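Local coordinates for nucleotidyl transferase AbiEii/AbiGii toxin family protein (Mycobacterium tuberculosis, PDB 6Y56) that is a nucleotidyltransferase toxin of a toxin-antitoxin system, probably blocking growth by adding nucleotides to tRNA acceptor stems, at residues L31-S36 / Y151-P156; L140-L145 / P156-V161; R173-A178 / R216-L221. All blocks are in the same frame, centred on the assembly; numbering follows the deposited sequence.

Interaction 1 (L31-S36 / Y151-P156); sequences LLYLLS and YGFGLP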
# COMPACT_ATOMS: atom_id res chain seq x y z
N LEU A 31 14.78 1.97 -6.73
CA LEU A 31 14.41 0.58 -6.98
C LEU A 31 13.29 0.49 -8.00
O LEU A 31 13.33 -0.34 -8.92
CB LEU A 31 14.00 -0.09 -5.67
CG LEU A 31 13.62 -1.58 -5.66
CD1 LEU A 31 13.74 -2.15 -4.27
CD2 LEU A 31 12.19 -1.82 -6.14
N LEU A 32 12.28 1.36 -7.87
CA LEU A 32 11.17 1.35 -8.82
C LEU A 32 11.64 1.74 -10.21
O LEU A 32 11.18 1.17 -11.21
CB LEU A 32 10.06 2.27 -8.31
CG LEU A 32 9.32 1.73 -7.07
CD1 LEU A 32 8.53 2.85 -6.38
CD2 LEU A 32 8.40 0.59 -7.45
N TYR A 33 12.60 2.66 -10.31
CA TYR A 33 13.20 2.97 -11.60
C TYR A 33 13.86 1.74 -12.20
O TYR A 33 13.65 1.41 -13.38
CB TYR A 33 14.22 4.10 -11.44
CG TYR A 33 14.99 4.40 -12.72
CD1 TYR A 33 14.35 4.99 -13.81
CD2 TYR A 33 16.33 4.07 -12.85
CE1 TYR A 33 15.03 5.26 -14.98
CE2 TYR A 33 17.02 4.35 -14.03
CZ TYR A 33 16.36 4.93 -15.08
OH TYR A 33 17.03 5.21 -16.25
N LEU A 34 14.66 1.03 -11.41
CA LEU A 34 15.29 -0.19 -11.91
C LEU A 34 14.26 -1.18 -12.43
O LEU A 34 14.39 -1.72 -13.53
CB LEU A 34 16.11 -0.82 -10.78
CG LEU A 34 16.61 -2.23 -11.09
CD1 LEU A 34 17.75 -2.17 -12.10
CD2 LEU A 34 17.01 -2.95 -9.81
N LEU A 35 13.21 -1.44 -11.64
CA LEU A 35 12.19 -2.38 -12.08
C LEU A 35 11.54 -1.92 -13.38
O LEU A 35 11.28 -2.73 -14.27
CB LEU A 35 11.11 -2.52 -11.00
CG LEU A 35 11.54 -3.19 -9.70
CD1 LEU A 35 10.33 -3.40 -8.80
CD2 LEU A 35 12.25 -4.52 -9.93
N SER A 36 11.30 -0.61 -13.51
CA SER A 36 10.62 -0.11 -14.69
C SER A 36 11.46 -0.30 -15.94
O SER A 36 10.93 -0.39 -17.05
CB SER A 36 10.27 1.36 -14.54
OG SER A 36 11.42 2.19 -14.66
N TYR A 151 18.36 13.16 -8.95
CA TYR A 151 18.53 11.73 -9.18
C TYR A 151 19.43 11.42 -10.37
O TYR A 151 20.16 10.42 -10.35
CB TYR A 151 17.16 11.07 -9.39
CG TYR A 151 16.33 10.89 -8.14
CD1 TYR A 151 16.77 11.34 -6.90
CD2 TYR A 151 15.09 10.26 -8.22
CE1 TYR A 151 15.99 11.17 -5.76
CE2 TYR A 151 14.31 10.10 -7.09
CZ TYR A 151 14.76 10.54 -5.87
OH TYR A 151 13.97 10.35 -4.75
N GLY A 152 19.37 12.22 -11.42
CA GLY A 152 20.11 11.91 -12.63
C GLY A 152 19.39 10.99 -13.60
O GLY A 152 19.99 10.59 -14.61
N PHE A 153 18.15 10.61 -13.31
CA PHE A 153 17.28 9.92 -14.25
C PHE A 153 15.87 10.42 -14.00
O PHE A 153 15.59 11.00 -12.95
CB PHE A 153 17.33 8.39 -14.06
CG PHE A 153 17.12 7.96 -12.64
CD1 PHE A 153 15.84 7.77 -12.14
CD2 PHE A 153 18.20 7.78 -11.79
CE1 PHE A 153 15.65 7.38 -10.83
CE2 PHE A 153 18.01 7.39 -10.47
CZ PHE A 153 16.73 7.20 -9.99
N GLY A 154 15.00 10.22 -14.99
CA GLY A 154 13.59 10.54 -14.83
C GLY A 154 12.83 9.35 -14.27
O GLY A 154 13.08 8.21 -14.64
N LEU A 155 11.89 9.64 -13.37
CA LEU A 155 11.12 8.58 -12.76
C LEU A 155 10.10 8.02 -13.75
O LEU A 155 9.60 8.74 -14.62
CB LEU A 155 10.41 9.10 -11.51
CG LEU A 155 11.40 9.29 -10.34
CD1 LEU A 155 10.79 10.17 -9.27
CD2 LEU A 155 11.86 7.96 -9.76
N PRO A 156 9.78 6.73 -13.65
CA PRO A 156 8.91 6.09 -14.64
C PRO A 156 7.44 6.38 -14.37
O PRO A 156 7.05 6.91 -13.33
CB PRO A 156 9.19 4.60 -14.39
CG PRO A 156 9.48 4.53 -12.92
CD PRO A 156 10.31 5.77 -12.67
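The rings of Tyr33 and Phe153 lie face to face, their centroids 4.1 Å apart and their planes 18° from parallel, in an offset stack. Phe153 CD1 stands over the middle of the Tyr33 ring, 3.5 Å from Tyr33 CG, whereas Tyr33 CD2 lies nearer the rim of the Phe153 ring. The two side chains run in opposite directions, which brings Phe153 CB over the phenol end of Tyr33 as a CH-pi contact, 4.1 Å from the ring centroid. On its other face Phe153 carries CB of Tyr151, from its own loop, and His30 meets it edge-to-face. At the rim of the tyrosine, close to its plane, sits Pro156 CD, and the carbonyl O of Gly154 approaches obliquely.

Phe153 reaches the stack with CG set between its backbone N and carbonyl carbon (chi1 50°), while Tyr33 holds CG anti to the backbone N (chi1 175°) and extends outward from the helix. The contact thus fastens the irregular loop that precedes strand 157-160 onto the outer side of helix 19-38, whose Leu31 and Leu35 pack inward against helix 76-86 and strand 68-72. The flat faces bury broad apolar area, while the phenol OH makes tyrosine compatible with a partly exposed place.

About one helical turn after Tyr33, Ser36 lies against Pro156, with Ser36 CB 3.4 Å from Pro156 CB, a tight approach. The serine hydroxyl is turned back to its own helix, Ser36 OG donating to Tyr33 O at 2.7 Å. With its hydrogen so directed, Ser36 OG can lie 3.3 Å from Pro156 CB, and serine is small enough for this closeness.

Interaction 2 (L140-L145 / P156-V161); sequences LAFIQL and PTLPVV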
# COMPACT_ATOMS: atom_id res chain seq x y z
N LEU A 140 0.36 5.80 -13.74
CA LEU A 140 0.59 7.11 -13.10
C LEU A 140 2.07 7.48 -13.04
O LEU A 140 2.91 6.61 -12.84
CB LEU A 140 0.06 7.05 -11.66
CG LEU A 140 -1.45 6.94 -11.48
CD1 LEU A 140 -1.80 6.88 -10.00
CD2 LEU A 140 -2.16 8.11 -12.14
N ALA A 141 2.33 8.77 -13.26
CA ALA A 141 3.62 9.35 -12.96
C ALA A 141 3.81 9.51 -11.45
O ALA A 141 2.85 9.51 -10.67
CB ALA A 141 3.79 10.73 -13.63
N PHE A 142 5.07 9.61 -11.02
CA PHE A 142 5.35 9.99 -9.65
C PHE A 142 5.01 11.47 -9.45
O PHE A 142 5.24 12.29 -10.35
CB PHE A 142 6.84 9.84 -9.35
CG PHE A 142 7.29 8.41 -9.14
CD1 PHE A 142 7.10 7.43 -10.11
CD2 PHE A 142 7.92 8.06 -7.97
CE1 PHE A 142 7.54 6.11 -9.89
CE2 PHE A 142 8.36 6.75 -7.75
CZ PHE A 142 8.17 5.78 -8.70
N ILE A 143 4.43 11.80 -8.30
CA ILE A 143 4.25 13.21 -7.94
C ILE A 143 5.63 13.84 -7.83
O ILE A 143 6.51 13.30 -7.14
CB ILE A 143 3.48 13.30 -6.61
CG1 ILE A 143 2.12 12.59 -6.71
CG2 ILE A 143 3.33 14.75 -6.19
CD1 ILE A 143 1.14 13.27 -7.64
N GLN A 144 5.83 14.95 -8.52
CA GLN A 144 7.16 15.56 -8.58
C GLN A 144 7.52 16.21 -7.26
O GLN A 144 6.75 17.02 -6.71
CB GLN A 144 7.20 16.60 -9.70
CG GLN A 144 7.19 15.99 -11.09
CD GLN A 144 7.19 17.02 -12.20
OE1 GLN A 144 7.08 18.22 -11.95
NE2 GLN A 144 7.29 16.56 -13.44
N LEU A 145 8.69 15.87 -6.74
CA LEU A 145 9.20 16.40 -5.48
C LEU A 145 10.58 16.99 -5.72
O LEU A 145 11.29 16.55 -6.63
CB LEU A 145 9.30 15.29 -4.42
CG LEU A 145 7.99 14.56 -4.10
CD1 LEU A 145 8.22 13.52 -3.00
CD2 LEU A 145 6.89 15.53 -3.70
N PRO A 156 9.78 6.73 -13.65
CA PRO A 156 8.91 6.09 -14.64
C PRO A 156 7.44 6.38 -14.37
O PRO A 156 7.05 6.91 -13.33
CB PRO A 156 9.19 4.60 -14.39
CG PRO A 156 9.48 4.53 -12.92
CD PRO A 156 10.31 5.77 -12.67
N THR A 157 6.62 6.02 -15.35
CA THR A 157 5.20 5.86 -15.10
C THR A 157 4.94 4.38 -14.83
O THR A 157 5.55 3.51 -15.46
CB THR A 157 4.35 6.35 -16.28
OG1 THR A 157 4.68 5.64 -17.48
CG2 THR A 157 4.56 7.83 -16.49
N LEU A 158 4.07 4.11 -13.86
CA LEU A 158 3.84 2.74 -13.42
C LEU A 158 2.34 2.48 -13.33
O LEU A 158 1.58 3.37 -12.93
CB LEU A 158 4.44 2.52 -12.03
CG LEU A 158 5.97 2.56 -11.95
CD1 LEU A 158 6.38 2.44 -10.49
CD2 LEU A 158 6.56 1.44 -12.77
N PRO A 159 1.89 1.28 -13.67
CA PRO A 159 0.50 0.89 -13.38
C PRO A 159 0.31 0.76 -11.88
O PRO A 159 1.04 0.03 -11.20
CB PRO A 159 0.33 -0.45 -14.09
CG PRO A 159 1.69 -0.93 -14.34
CD PRO A 159 2.64 0.23 -14.37
N VAL A 160 -0.68 1.47 -11.37
CA VAL A 160 -0.98 1.54 -9.95
C VAL A 160 -2.42 1.09 -9.72
O VAL A 160 -3.29 1.27 -10.58
CB VAL A 160 -0.75 2.99 -9.44
CG1 VAL A 160 -1.29 3.22 -8.02
CG2 VAL A 160 0.74 3.35 -9.52
N VAL A 161 -2.66 0.49 -8.55
CA VAL A 161 -4.01 0.08 -8.18
C VAL A 161 -4.98 1.25 -8.31
O VAL A 161 -4.68 2.39 -7.95
CB VAL A 161 -3.98 -0.50 -6.75
CG1 VAL A 161 -3.52 0.56 -5.73
CG2 VAL A 161 -5.33 -1.08 -6.34
O HOH W 1 7.09 9.84 -13.05
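Leu140 and Leu158 face each other as a hydrogen-bonded antiparallel pair, and the hollows beside this pair are filled by side chains from both strands. Two backbone bonds join them, Leu140 N to Leu158 O at 2.8 Å and Leu158 N to Leu140 O at 2.9 Å. Leu140 O also receives a CA-H contact from Thr157.

Leu140 sends its CD1 branch toward the flank of Val160, 4.1 Å from Val160 CB, and the two side chains cross at about a right angle, so that a methyl tip rests on a beta-branched shoulder. Phe142 supplies a second, flat bump. With CG beside the backbone N (chi1 -76°), its ring swings back toward the opposite strand, where Phe142 CE1 meets Pro156 CG and Leu158 CD1 side by side, each at 3.9 Å. The carbonyl O of Pro156 comes up to the ring edge near its plane, 3.3 Å from Phe142 CD1, a placement that suits the slightly positive rim of an aromatic ring. Thr157 CG2 leans on small Ala141 at the more exposed side.

Beyond the direct bonds, a water bridges the strands where they diverge, accepting from Phe142 N and donating to Pro156 O. It satisfies both backbone atoms without bringing the chains together.

Strands 138-141 and 157-160 form an antiparallel hairpin with a long connection. Leu158 and Phe142 pack on Leu32 of helix 19-38, Leu140 and Val160 lean on helix 50-59, and Pro159 and Val161 join the hairpin by backbone bonds to Phe48 of strand 47-49.

Interaction 3 (R173-A178 / R216-L221); sequences RYRRVA and RGTRPL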
# COMPACT_ATOMS: atom_id res chain seq x y z
N ARG A 173 -8.22 -4.47 5.44
CA ARG A 173 -7.28 -4.74 6.52
C ARG A 173 -7.72 -4.08 7.82
O ARG A 173 -7.60 -4.68 8.90
CB ARG A 173 -5.88 -4.29 6.14
CG ARG A 173 -4.89 -4.55 7.28
CD ARG A 173 -3.49 -4.72 6.76
NE ARG A 173 -2.93 -3.44 6.34
CZ ARG A 173 -1.82 -3.31 5.62
NH1 ARG A 173 -1.16 -4.40 5.23
NH2 ARG A 173 -1.38 -2.11 5.29
N TYR A 174 -8.22 -2.84 7.74
CA TYR A 174 -8.70 -2.12 8.91
C TYR A 174 -9.75 -2.93 9.65
O TYR A 174 -9.83 -2.88 10.88
CB TYR A 174 -9.27 -0.79 8.44
CG TYR A 174 -9.49 0.29 9.47
CD1 TYR A 174 -8.43 1.00 10.01
CD2 TYR A 174 -10.77 0.64 9.85
CE1 TYR A 174 -8.65 2.02 10.93
CE2 TYR A 174 -11.00 1.65 10.76
CZ TYR A 174 -9.94 2.33 11.29
OH TYR A 174 -10.20 3.33 12.21
N ARG A 175 -10.57 -3.68 8.91
CA ARG A 175 -11.61 -4.50 9.50
C ARG A 175 -11.03 -5.60 10.37
O ARG A 175 -11.71 -6.09 11.29
CB ARG A 175 -12.42 -5.06 8.34
CG ARG A 175 -13.47 -6.02 8.71
CD ARG A 175 -12.99 -7.45 8.67
NE ARG A 175 -13.98 -8.18 9.42
CZ ARG A 175 -14.07 -9.49 9.50
NH1 ARG A 175 -15.05 -10.01 10.22
NH2 ARG A 175 -13.21 -10.28 8.86
N ARG A 176 -9.81 -6.05 10.07
CA ARG A 176 -9.19 -7.16 10.78
C ARG A 176 -8.26 -6.70 11.89
O ARG A 176 -8.25 -7.30 12.97
CB ARG A 176 -8.40 -8.03 9.80
CG ARG A 176 -7.51 -9.07 10.49
CD ARG A 176 -6.83 -9.99 9.51
NE ARG A 176 -5.82 -9.28 8.72
CZ ARG A 176 -4.57 -9.05 9.12
NH1 ARG A 176 -4.15 -9.49 10.31
NH2 ARG A 176 -3.74 -8.39 8.33
N VAL A 177 -7.47 -5.66 11.65
CA VAL A 177 -6.49 -5.17 12.61
C VAL A 177 -6.34 -3.67 12.44
O VAL A 177 -6.34 -3.15 11.32
CB VAL A 177 -5.14 -5.91 12.45
CG1 VAL A 177 -4.55 -5.67 11.06
CG2 VAL A 177 -4.17 -5.49 13.52
N ALA A 178 -6.20 -2.96 13.56
CA ALA A 178 -6.15 -1.50 13.57
C ALA A 178 -4.70 -1.05 13.53
O ALA A 178 -3.96 -1.22 14.50
CB ALA A 178 -6.85 -0.97 14.82
N ARG A 216 -7.93 -15.10 7.00
CA ARG A 216 -7.53 -13.94 7.79
C ARG A 216 -8.75 -13.27 8.39
O ARG A 216 -9.72 -12.98 7.68
CB ARG A 216 -6.83 -12.91 6.89
CG ARG A 216 -5.46 -13.35 6.41
CD ARG A 216 -4.43 -13.25 7.52
NE ARG A 216 -3.08 -13.51 7.05
CZ ARG A 216 -2.26 -12.60 6.53
NH1 ARG A 216 -2.66 -11.34 6.41
NH2 ARG A 216 -1.04 -12.95 6.13
N GLY A 217 -8.70 -12.97 9.68
CA GLY A 217 -9.84 -12.37 10.34
C GLY A 217 -10.84 -13.40 10.81
O GLY A 217 -10.51 -14.58 11.00
N THR A 218 -12.07 -12.96 11.02
CA THR A 218 -13.16 -13.80 11.49
C THR A 218 -14.38 -13.61 10.60
O THR A 218 -14.47 -12.65 9.83
CB THR A 218 -13.52 -13.48 12.95
OG1 THR A 218 -13.92 -12.10 13.07
CG2 THR A 218 -12.34 -13.73 13.88
N ARG A 219 -15.33 -14.52 10.72
CA ARG A 219 -16.61 -14.35 10.05
C ARG A 219 -17.70 -14.19 11.11
O ARG A 219 -17.56 -14.71 12.22
CB ARG A 219 -16.92 -15.55 9.14
CG ARG A 219 -16.87 -16.89 9.85
CD ARG A 219 -17.47 -18.00 9.00
NE ARG A 219 -16.81 -18.14 7.71
CZ ARG A 219 -15.67 -18.78 7.51
NH1 ARG A 219 -15.04 -19.35 8.53
NH2 ARG A 219 -15.16 -18.87 6.29
N PRO A 220 -18.79 -13.48 10.80
CA PRO A 220 -19.07 -12.77 9.55
C PRO A 220 -18.45 -11.39 9.54
O PRO A 220 -17.94 -10.93 10.56
CB PRO A 220 -20.59 -12.64 9.59
CG PRO A 220 -20.87 -12.44 11.04
CD PRO A 220 -19.92 -13.37 11.75
N LEU A 221 -18.47 -10.74 8.38
CA LEU A 221 -18.14 -9.33 8.30
C LEU A 221 -19.29 -8.52 8.88
O LEU A 221 -20.44 -8.71 8.49
CB LEU A 221 -17.94 -8.95 6.83
CG LEU A 221 -17.84 -7.45 6.53
CD1 LEU A 221 -16.65 -6.87 7.28
CD2 LEU A 221 -17.76 -7.17 5.03
O HOH W 2 -10.69 -10.28 7.55
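Arg176 and Gly217 bring the two backbones to 5.3 Å between CA atoms, where the chain leaving helix 163-174 runs beside an irregular loop and Arg173 O accepts from both Arg176 N and Val177 N. Arg175 carries most of the contact. Its chain bends at chi2 (-93°), turning the guanidinium end-on to the loop, where both terminal nitrogens donate to one carbonyl: Thr218 O lies 2.7 Å from Arg175 NH1 and 2.9 Å from Arg175 NH2. Both bonds are bent, as expected for donors sharing one acceptor. Thr218 O sits in the guanidinium plane; NH2 approaches in the carbonyl plane, NH1 from well above it.

NH2 also donates to a water that in turn donates to Arg216 O, and NE makes a salt bridge to Asp225, so several bonds fix the rotation of this buried charge. Leu221 CD1 lies 3.6 Å from Arg175 CG, covering the chain's aliphatic part. A long residue with apolar stem and many donors suits such a place.

At the more exposed end, Arg176 CD rests 3.5 Å from Gly217 N. Gly217, with phi 85°, has no side chain to collide with Arg175. Arg216 NH1 lies over one face of the Arg176 guanidinium, 3.7 Å from Arg176 NH2; these like charges are both exposed, so solvent can probably screen them. Val177 CG1 covers the opposite face.

The arrangement is that of a buried arginine binding a main-chain carbonyl of an irregular loop, which probably helps hold its shape, here between helices 196-212 and 224-227.

Interactions 1 and 2 form one continuous patch, their centres about 11 Å apart. They share Pro156, and their segments alternate along the chain. Leu32 joins them: its CD1 is 3.8 Å from Phe142 CZ, and its CD2 is 4.1 Å from Leu158 CD1. Leu32 thus sets helix 19-38 against the hairpin, and Leu155 packs the hairpin's own connection onto Phe142, with Leu155 CD1 3.8 Å from Phe142 CD2. Interaction 3 lies on the opposite side of the chain's centre, with its centre about 36 Å from that of interaction 1 and about 30 Å from that of interaction 2. Strand 157-160 is followed in the chain by helix 163-174, near whose far end interaction 3 lies.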